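CBS domain protein/ACT domain protein (Thermotoga maritima, PDB 1VR9) is of unknown function but pairs two CBS domains with an ACT domain, a build consistent with small-ligand regulation and possibly linked to magnesium. Local coordinates at residues A[83-88]-A[106-111]; A[22-27]-A[40-45]. One frame throughout, in Å; residues are numbered along the deposited sequence. Where two conformers were deposited one is given.

Contact 1: residues A[83-88]-A[106-111]; sequences FFVHEE and LPVVDE
The carbonyl oxygen V85 O takes the amide of V109, N to O 2.9 Å, while the CA-H of V108 approaches the same oxygen. Two further backbone bonds, V85 N to P107 O and E87 N to V109 O (both 3.0 Å), complete a parallel pairing in which V85 lies beside V108 and H86 beside V109. On the V85 face, L106 CD2 packs 3.7 Å from V85 CG2, and helix 91-100 covers both side chains. L106 CD1 sits over the centre of the F83 ring, 3.8 Å from its centroid, a CH-pi contact; F83 reaches it with CG anti to the backbone N (chi1 -176°), and its CD2 also meets P107 CD at 3.6 Å. F83 O, buried here without a polar partner in the model, faces P107 CD at 3.2 Å. A serine at F83 would probably leave L106 CD1 and P107 CD without their aromatic cover and open a gap beside L106 and P107. On the other face V109 CG2 serves two rings: it lies above the H86 imidazole, offset toward the rim, and 3.7 Å from F84 CD1. F56 of strand 56-61, in the first CBS domain, touches F84, P107 and V109 on this side. D110 OD1 accepts the amides of E112 and R114. Strands 85-86 and 105-109, joined through helix 91-100, form the right-handed beta-alpha-beta unit of a CBS domain.

Contact 2: residues A[22-27]-A[40-45]; sequences DFPMVE and RQYQTN
Y42 lays its ring against the backbone at F23 and P24 and sends its hydroxyl on to D22. P24 N lies 3.7 Å above the ring plane, over the centre, with F23 C on the same face nearer the rim; P24 CD adds a CH-pi contact, 4.2 Å from the ring centroid. At the far end of the ring, Y42 OH donates a hydrogen bond to D22 OD1 (2.8 Å), meeting the oxygen nearly along its C-O axis, with the carboxylate plane turned 79° from that of the ring. D22 swings its carboxylate there with CG anti to the backbone N (chi1 -154°). T44 CG2 touches P24 CG at 3.9 Å. Y105 of strand 105-109, from the second CBS domain, packs on F23, P24, Y42 and T44. The turn that follows Y42 probably sets its position: Q43, with positive phi, is the C-prime residue of a Schellman motif in which T44 N bonds back to the last turn of helix 32-41, while Q43 N makes a weak bond to R40 O. P24 is anchored to I48 through the backbone. The contact ties the lead-in to strand 25-27 to the Schellman-capped end of helix 32-41, within the beta-alpha-beta unit of the first CBS domain.

How the contacts relate
Contacts 1 and 2 belong to the two CBS domains in turn, with contact 2 closing along the chain before contact 1 opens. Each falls in a strand-helix-strand unit, but at different points: 83-88 with 106-111 pairs the two strands, whereas 22-27 with 40-45 joins the approach to the first strand with the helix end. Their centres are 18 Å apart on opposite sides of the chain's centre, and their nearest atoms remain about 7 Å apart. Each is packed by a residue of the other domain: Y105, next to L106 in sequence, on contact 2, and F56 on contact 1. Such cross-packing fits the paired CBS domains of a Bateman module.

Contact 1: residues A[83-88]-A[106-111]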
loop_
_atom_site.group_PDB
_atom_site.type_symbol
_atom_site.label_atom_id
_atom_site.label_comp_id
_atom_site.label_asym_id
_atom_site.label_seq_id
_atom_site.Cartn_x
_atom_site.Cartn_y
_atom_site.Cartn_z
ATOM N N PHE A 83 -6.714 -5.730 -0.970
ATOM C CA PHE A 83 -5.354 -5.761 -1.531
ATOM C C PHE A 83 -4.323 -5.719 -0.402
ATOM O O PHE A 83 -3.864 -4.656 0.011
ATOM C CB PHE A 83 -5.143 -4.603 -2.523
ATOM C CG PHE A 83 -3.820 -4.619 -3.221
ATOM C CD1 PHE A 83 -3.511 -5.611 -4.162
ATOM C CD2 PHE A 83 -2.881 -3.599 -3.004
ATOM C CE1 PHE A 83 -2.292 -5.608 -4.830
ATOM C CE2 PHE A 83 -1.695 -3.589 -3.667
ATOM C CZ PHE A 83 -1.384 -4.611 -4.588
ATOM N N PHE A 84 -3.976 -6.901 0.104
ATOM C CA PHE A 84 -3.023 -7.026 1.192
ATOM C C PHE A 84 -2.490 -8.458 1.238
ATOM O O PHE A 84 -3.095 -9.372 0.688
ATOM C CB PHE A 84 -3.693 -6.703 2.555
ATOM C CG PHE A 84 -4.786 -7.669 2.944
ATOM C CD1 PHE A 84 -4.489 -8.870 3.561
ATOM C CD2 PHE A 84 -6.113 -7.390 2.649
ATOM C CE1 PHE A 84 -5.490 -9.770 3.888
ATOM C CE2 PHE A 84 -7.107 -8.258 2.971
ATOM C CZ PHE A 84 -6.812 -9.459 3.595
ATOM N N VAL A 85 -1.371 -8.631 1.930
ATOM C CA VAL A 85 -0.911 -9.961 2.351
ATOM C C VAL A 85 -0.567 -9.925 3.848
ATOM O O VAL A 85 -0.434 -8.858 4.407
ATOM C CB VAL A 85 0.300 -10.451 1.530
ATOM C CG1 VAL A 85 -0.120 -10.690 0.114
ATOM C CG2 VAL A 85 1.487 -9.486 1.601
ATOM N N HIS A 86 -0.436 -11.095 4.472
ATOM C CA HIS A 86 -0.093 -11.177 5.898
ATOM C C HIS A 86 1.423 -11.290 6.090
ATOM O O HIS A 86 2.129 -11.770 5.221
ATOM C CB HIS A 86 -0.800 -12.373 6.560
ATOM C CG HIS A 86 -2.238 -12.119 6.882
ATOM N ND1 HIS A 86 -3.259 -12.327 5.976
ATOM C CD2 HIS A 86 -2.828 -11.676 8.019
ATOM C CE1 HIS A 86 -4.414 -12.032 6.547
ATOM N NE2 HIS A 86 -4.181 -11.633 7.784
ATOM N N GLU A 87 1.915 -10.859 7.248
ATOM C CA GLU A 87 3.348 -10.953 7.558
ATOM C C GLU A 87 3.941 -12.345 7.341
ATOM O O GLU A 87 5.091 -12.484 6.915
ATOM C CB GLU A 87 3.597 -10.607 9.019
ATOM C CG GLU A 87 3.473 -9.139 9.365
ATOM C CD GLU A 87 3.942 -8.858 10.789
ATOM O OE1 GLU A 87 3.381 -9.429 11.758
ATOM O OE2 GLU A 87 4.881 -8.053 10.942
ATOM N N GLU A 88 3.178 -13.371 7.699
ATOM C CA GLU A 88 3.696 -14.743 7.701
ATOM C C GLU A 88 3.432 -15.514 6.396
ATOM O O GLU A 88 3.713 -16.721 6.304
ATOM C CB GLU A 88 3.115 -15.490 8.896
ATOM C CG GLU A 88 3.500 -14.880 10.245
ATOM C CD GLU A 88 4.967 -15.081 10.601
ATOM O OE1 GLU A 88 5.632 -15.954 9.998
ATOM O OE2 GLU A 88 5.462 -14.358 11.490
ATOM N N LEU A 106 2.425 -3.082 -1.902
ATOM C CA LEU A 106 1.462 -4.065 -1.420
ATOM C C LEU A 106 1.382 -3.992 0.127
ATOM O O LEU A 106 2.388 -4.193 0.837
ATOM C CB LEU A 106 1.859 -5.470 -1.886
ATOM C CG LEU A 106 1.107 -6.654 -1.293
ATOM C CD1 LEU A 106 -0.360 -6.625 -1.647
ATOM C CD2 LEU A 106 1.719 -7.953 -1.764
ATOM N N PRO A 107 0.204 -3.634 0.658
ATOM C CA PRO A 107 0.047 -3.599 2.106
ATOM C C PRO A 107 0.294 -4.948 2.784
ATOM O O PRO A 107 -0.083 -5.989 2.240
ATOM C CB PRO A 107 -1.419 -3.146 2.283
ATOM C CG PRO A 107 -1.724 -2.410 1.089
ATOM C CD PRO A 107 -1.014 -3.153 -0.013
ATOM N N VAL A 108 0.965 -4.903 3.932
ATOM C CA VAL A 108 1.225 -6.068 4.785
ATOM C C VAL A 108 0.543 -5.876 6.127
ATOM O O VAL A 108 0.673 -4.827 6.755
ATOM C CB VAL A 108 2.751 -6.293 4.992
ATOM C CG1 VAL A 108 3.017 -7.461 5.922
ATOM C CG2 VAL A 108 3.429 -6.490 3.627
ATOM N N VAL A 109 -0.175 -6.893 6.567
ATOM C CA VAL A 109 -0.969 -6.783 7.790
ATOM C C VAL A 109 -0.699 -7.955 8.738
ATOM O O VAL A 109 -0.157 -8.992 8.332
ATOM C CB VAL A 109 -2.495 -6.681 7.487
ATOM C CG1 VAL A 109 -2.814 -5.472 6.613
ATOM C CG2 VAL A 109 -2.993 -7.946 6.844
ATOM N N ASP A 110 -1.072 -7.776 10.004
ATOM C CA ASP A 110 -1.028 -8.862 10.989
ATOM C C ASP A 110 -2.396 -9.530 11.046
ATOM O O ASP A 110 -3.273 -9.230 10.243
ATOM C CB ASP A 110 -0.539 -8.363 12.369
ATOM C CG ASP A 110 -1.543 -7.470 13.086
ATOM O OD1 ASP A 110 -2.716 -7.390 12.672
ATOM O OD2 ASP A 110 -1.157 -6.857 14.113
ATOM N N GLU A 111 -2.580 -10.433 12.001
ATOM C CA GLU A 111 -3.815 -11.214 12.080
ATOM C C GLU A 111 -5.061 -10.425 12.492
ATOM O O GLU A 111 -6.180 -10.902 12.292
ATOM C CB GLU A 111 -3.615 -12.396 13.016
ATOM C CG GLU A 111 -2.610 -13.393 12.489
ATOM C CD GLU A 111 -2.462 -14.608 13.378
ATOM O OE1 GLU A 111 -3.274 -14.787 14.318
ATOM O OE2 GLU A 111 -1.524 -15.398 13.127
#

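Contact 2: residues A[22-27]-A[40-45]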
loop_
_atom_site.group_PDB
_atom_site.type_symbol
_atom_site.label_atom_id
_atom_site.label_comp_id
_atom_site.label_asym_id
_atom_site.label_seq_id
_atom_site.Cartn_x
_atom_site.Cartn_y
_atom_site.Cartn_z
ATOM N N ASP A 22 9.310 2.280 4.438
ATOM C CA ASP A 22 9.533 3.423 3.558
ATOM C C ASP A 22 8.508 3.343 2.419
ATOM O O ASP A 22 8.799 2.879 1.307
ATOM C CB ASP A 22 10.998 3.390 3.063
ATOM C CG ASP A 22 11.552 4.775 2.691
ATOM O OD1 ASP A 22 10.808 5.782 2.742
ATOM O OD2 ASP A 22 12.757 4.847 2.352
ATOM N N PHE A 23 7.283 3.790 2.707
ATOM C CA PHE A 23 6.185 3.787 1.739
ATOM C C PHE A 23 5.168 4.882 2.058
ATOM O O PHE A 23 5.096 5.336 3.222
ATOM C CB PHE A 23 5.490 2.422 1.751
ATOM C CG PHE A 23 4.749 2.123 3.016
ATOM C CD1 PHE A 23 5.404 1.566 4.108
ATOM C CD2 PHE A 23 3.382 2.341 3.117
ATOM C CE1 PHE A 23 4.738 1.286 5.285
ATOM C CE2 PHE A 23 2.710 2.047 4.300
ATOM C CZ PHE A 23 3.379 1.521 5.371
ATOM N N PRO A 24 4.371 5.299 1.049
ATOM C CA PRO A 24 3.392 6.376 1.256
ATOM C C PRO A 24 2.160 5.917 2.060
ATOM O O PRO A 24 1.471 4.987 1.668
ATOM C CB PRO A 24 3.005 6.778 -0.164
ATOM C CG PRO A 24 3.218 5.536 -0.974
ATOM C CD PRO A 24 4.369 4.810 -0.356
HETATM N N MSE A 25 1.848 6.626 3.138
HETATM C CA MSE A 25 0.750 6.228 4.023
HETATM C C MSE A 25 0.023 7.474 4.537
HETATM O O MSE A 25 0.673 8.450 4.917
HETATM C CB MSE A 25 1.325 5.415 5.195
HETATM C CG MSE A 25 0.305 4.841 6.183
HETATM SE SE MSE A 25 -0.579 6.126 7.347
HETATM C CE MSE A 25 0.960 6.993 8.152
ATOM N N VAL A 26 -1.315 7.431 4.562
ATOM C CA VAL A 26 -2.081 8.473 5.255
ATOM C C VAL A 26 -3.183 7.843 6.084
ATOM O O VAL A 26 -3.529 6.689 5.867
ATOM C CB VAL A 26 -2.744 9.525 4.303
ATOM C CG1 VAL A 26 -1.684 10.315 3.559
ATOM C CG2 VAL A 26 -3.764 8.886 3.373
ATOM N N GLU A 27 -3.749 8.623 6.994
ATOM C CA GLU A 27 -4.932 8.180 7.752
ATOM C C GLU A 27 -6.208 8.465 6.955
ATOM O O GLU A 27 -6.230 9.359 6.120
ATOM C CB GLU A 27 -4.980 8.893 9.114
ATOM C CG GLU A 27 -6.044 8.390 10.106
ATOM C CD GLU A 27 -7.356 9.167 10.042
ATOM O OE1 GLU A 27 -7.365 10.310 9.517
ATOM O OE2 GLU A 27 -8.381 8.638 10.511
ATOM N N ARG A 40 3.760 12.664 -3.798
ATOM C CA ARG A 40 4.901 13.393 -4.392
ATOM C C ARG A 40 6.223 13.054 -3.694
ATOM O O ARG A 40 7.276 12.974 -4.347
ATOM C CB ARG A 40 4.726 14.909 -4.331
ATOM C CG ARG A 40 3.803 15.516 -5.377
ATOM C CD ARG A 40 4.010 17.039 -5.439
ATOM N NE ARG A 40 3.759 17.709 -4.166
ATOM C CZ ARG A 40 2.547 18.005 -3.689
ATOM N NH1 ARG A 40 1.447 17.705 -4.371
ATOM N NH2 ARG A 40 2.441 18.615 -2.522
ATOM N N GLN A 41 6.184 12.841 -2.386
ATOM C CA GLN A 41 7.436 12.590 -1.636
ATOM C C GLN A 41 8.010 11.233 -2.027
ATOM O O GLN A 41 9.218 11.033 -2.001
ATOM C CB GLN A 41 7.190 12.677 -0.101
ATOM C CG GLN A 41 6.789 14.072 0.346
ATOM C CD GLN A 41 7.874 15.125 0.094
ATOM O OE1 GLN A 41 8.898 15.127 0.753
ATOM N NE2 GLN A 41 7.641 16.029 -0.860
ATOM N N TYR A 42 7.128 10.305 -2.408
ATOM C CA TYR A 42 7.527 8.970 -2.836
ATOM C C TYR A 42 7.520 8.820 -4.352
ATOM O O TYR A 42 7.760 7.720 -4.861
ATOM C CB TYR A 42 6.642 7.907 -2.175
ATOM C CG TYR A 42 7.039 7.651 -0.753
ATOM C CD1 TYR A 42 8.038 6.731 -0.468
ATOM C CD2 TYR A 42 6.472 8.361 0.297
ATOM C CE1 TYR A 42 8.452 6.509 0.816
ATOM C CE2 TYR A 42 6.883 8.142 1.620
ATOM C CZ TYR A 42 7.867 7.187 1.860
ATOM O OH TYR A 42 8.306 6.910 3.132
ATOM N N GLN A 43 7.278 9.926 -5.059
ATOM C CA GLN A 43 7.293 9.981 -6.514
ATOM C C GLN A 43 6.446 8.855 -7.089
ATOM O O GLN A 43 6.909 8.069 -7.943
ATOM C CB GLN A 43 8.728 9.911 -7.039
ATOM C CG GLN A 43 9.645 10.972 -6.424
ATOM C CD GLN A 43 10.983 11.078 -7.096
ATOM O OE1 GLN A 43 12.016 10.792 -6.484
ATOM N NE2 GLN A 43 10.989 11.499 -8.363
ATOM N N THR A 44 5.199 8.784 -6.622
ATOM C CA THR A 44 4.333 7.669 -6.904
ATOM C C THR A 44 2.849 8.116 -7.059
ATOM O O THR A 44 2.552 9.305 -6.953
ATOM C CB THR A 44 4.516 6.606 -5.823
ATOM O OG1 THR A 44 3.864 5.384 -6.212
ATOM C CG2 THR A 44 3.944 7.100 -4.473
ATOM N N ASN A 45 1.964 7.176 -7.389
ATOM C CA ASN A 45 0.548 7.461 -7.636
ATOM C C ASN A 45 -0.381 6.565 -6.780
ATOM O O ASN A 45 -1.544 6.344 -7.146
ATOM C CB ASN A 45 0.194 7.291 -9.103
ATOM C CG ASN A 45 0.529 5.916 -9.630
ATOM O OD1 ASN A 45 1.027 5.058 -8.895
ATOM N ND2 ASN A 45 0.273 5.702 -10.923
#